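Histidinol-phosphatase (Listeria monocytogenes serotype 4b str. H7858, PDB 6NLR) probably hydrolyses L-histidinol phosphate to histidinol and phosphate in histidine biosynthesis, using a trinuclear metal centre of the PHP family. Local coordinates at residues H123-Q128 with Q156-E161. Numbering follows the deposited sequence.
Sequences HFLEGQ and QLAYLE. With MN (manganese (II) ion), chain E.
Leu-125, in the last part of strand 117-127, meets one turn of the helix 152-168 at Ala-158 and Tyr-159. The CA atoms of Leu-125 and Tyr-159 lie 7.2 Å apart, and no hydrogen bond crosses between the segments; the helix keeps its own bonding, with Leu-160 N donating to Gln-156 O at 2.9 Å. Only 112 Å² is buried in all, so the contact amounts to one leucine set against the backbone and CB atoms of Ala-158 and Tyr-159.

The CB of Leu-125 points toward the helix, and its CG stands anti to the carbonyl carbon (chi1 -79°), which carries both methyls to the helix surface. CD1 does most of the touching: it lies 3.9 Å from Tyr-159 N, 4.2 Å from Tyr-159 CB and 4.3 Å from Ala-158 CB. CD2 adds one approach, to Ala-158 O at 3.9 Å. These are van der Waals distances, and Ile-145 of the helix 138-149 packs on the same leucine.

Tyr-159 gives this contact its backbone and CB; its ring leads away from the leucine, and its OH is hydrogen-bonded to Leu-184 N. His-123, the first residue of segment 123-128, turns away from the helix and binds manganese through NE2 at 2.1 Å. Its other ring nitrogen, ND1, is bonded to Asp-95 OD1, so both nitrogens are engaged and the ring's rotation is fixed. Glu-93 and His-181 also bind this metal, as does a water.

This is strand-to-helix packing within a PHP domain, a fold related to the TIM barrel: His-123, at the break in strand 117-127, belongs to the trinuclear site, whereas the leucine packing two residues on lies well away from it, the Tyr-159 side chain being about 12 Å from the cobalt.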
# COMPACT_ATOMS: atom_id res chain seq x y z
N HIS A 123 4.33 -5.65 2.16
CA HIS A 123 3.37 -6.74 1.84
C HIS A 123 3.92 -8.12 2.23
O HIS A 123 3.12 -9.07 2.26
CB HIS A 123 3.01 -6.77 0.34
CG HIS A 123 2.34 -5.55 -0.18
ND1 HIS A 123 2.87 -4.81 -1.22
CD2 HIS A 123 1.20 -4.92 0.18
CE1 HIS A 123 2.08 -3.78 -1.48
NE2 HIS A 123 1.07 -3.82 -0.63
N PHE A 124 5.22 -8.24 2.49
CA PHE A 124 5.89 -9.53 2.75
C PHE A 124 6.77 -9.42 4.00
O PHE A 124 7.48 -8.41 4.18
CB PHE A 124 6.76 -9.94 1.56
CG PHE A 124 6.00 -10.22 0.28
CD1 PHE A 124 5.45 -11.47 0.06
CD2 PHE A 124 5.90 -9.25 -0.70
CE1 PHE A 124 4.78 -11.73 -1.13
CE2 PHE A 124 5.21 -9.50 -1.87
CZ PHE A 124 4.65 -10.74 -2.08
N LEU A 125 6.72 -10.44 4.84
CA LEU A 125 7.61 -10.62 6.01
C LEU A 125 8.26 -11.98 5.92
O LEU A 125 7.68 -12.89 5.30
CB LEU A 125 6.78 -10.60 7.29
CG LEU A 125 6.35 -9.25 7.81
CD1 LEU A 125 5.47 -9.46 9.04
CD2 LEU A 125 7.57 -8.40 8.12
N GLU A 126 9.40 -12.13 6.58
CA GLU A 126 9.99 -13.46 6.84
C GLU A 126 8.95 -14.30 7.60
O GLU A 126 8.37 -13.79 8.59
CB GLU A 126 11.29 -13.35 7.63
CG GLU A 126 11.63 -14.64 8.34
CD GLU A 126 13.09 -14.84 8.68
OE1 GLU A 126 13.85 -13.83 8.62
OE2 GLU A 126 13.45 -15.98 9.00
N GLY A 127 8.73 -15.53 7.15
CA GLY A 127 7.80 -16.45 7.81
C GLY A 127 8.22 -17.87 7.62
O GLY A 127 9.41 -18.13 7.34
N GLN A 128 7.26 -18.78 7.74
CA GLN A 128 7.51 -20.24 7.73
C GLN A 128 7.95 -20.59 6.30
O GLN A 128 7.12 -20.43 5.37
CB GLN A 128 6.26 -20.97 8.19
CG GLN A 128 6.47 -22.45 8.43
CD GLN A 128 7.44 -22.77 9.54
OE1 GLN A 128 8.20 -23.74 9.45
NE2 GLN A 128 7.42 -21.99 10.60
N GLN A 156 1.70 -8.44 14.64
CA GLN A 156 1.53 -6.97 14.57
C GLN A 156 2.91 -6.33 14.78
O GLN A 156 3.29 -5.41 14.02
CB GLN A 156 0.59 -6.42 15.64
CG GLN A 156 -0.88 -6.70 15.41
CD GLN A 156 -1.73 -6.30 16.59
OE1 GLN A 156 -1.44 -6.64 17.73
NE2 GLN A 156 -2.81 -5.58 16.32
N LEU A 157 3.63 -6.78 15.81
CA LEU A 157 4.90 -6.13 16.20
C LEU A 157 5.97 -6.41 15.13
O LEU A 157 6.75 -5.48 14.83
CB LEU A 157 5.31 -6.60 17.59
CG LEU A 157 4.40 -6.10 18.70
CD1 LEU A 157 4.61 -6.85 20.00
CD2 LEU A 157 4.63 -4.62 18.89
N ALA A 158 5.99 -7.61 14.55
CA ALA A 158 6.95 -7.92 13.46
C ALA A 158 6.62 -7.05 12.23
O ALA A 158 7.53 -6.51 11.58
CB ALA A 158 6.89 -9.37 13.13
N TYR A 159 5.34 -6.90 11.93
CA TYR A 159 4.85 -6.05 10.81
C TYR A 159 5.30 -4.60 11.02
O TYR A 159 5.90 -3.99 10.08
CB TYR A 159 3.33 -6.18 10.69
CG TYR A 159 2.73 -5.13 9.80
CD1 TYR A 159 2.78 -5.25 8.41
CD2 TYR A 159 2.15 -3.99 10.35
CE1 TYR A 159 2.26 -4.26 7.59
CE2 TYR A 159 1.60 -3.01 9.54
CZ TYR A 159 1.67 -3.13 8.16
OH TYR A 159 1.14 -2.14 7.38
N LEU A 160 5.05 -4.06 12.21
CA LEU A 160 5.39 -2.64 12.49
C LEU A 160 6.92 -2.45 12.46
O LEU A 160 7.35 -1.35 12.07
CB LEU A 160 4.77 -2.20 13.82
CG LEU A 160 3.25 -2.14 13.80
CD1 LEU A 160 2.71 -1.78 15.17
CD2 LEU A 160 2.76 -1.14 12.78
N GLU A 161 7.71 -3.45 12.86
CA GLU A 161 9.18 -3.35 12.74
C GLU A 161 9.54 -3.20 11.26
O GLU A 161 10.42 -2.37 10.94
CB GLU A 161 9.89 -4.56 13.37
CG GLU A 161 11.41 -4.54 13.17
CD GLU A 161 12.12 -3.29 13.71
OE1 GLU A 161 11.65 -2.73 14.75
OE2 GLU A 161 13.13 -2.87 13.08
MN MN E . -0.60 -2.61 -0.95
O HOH W 1 -1.98 -4.08 0.21
O HOH W 2 -2.00 -1.65 -1.55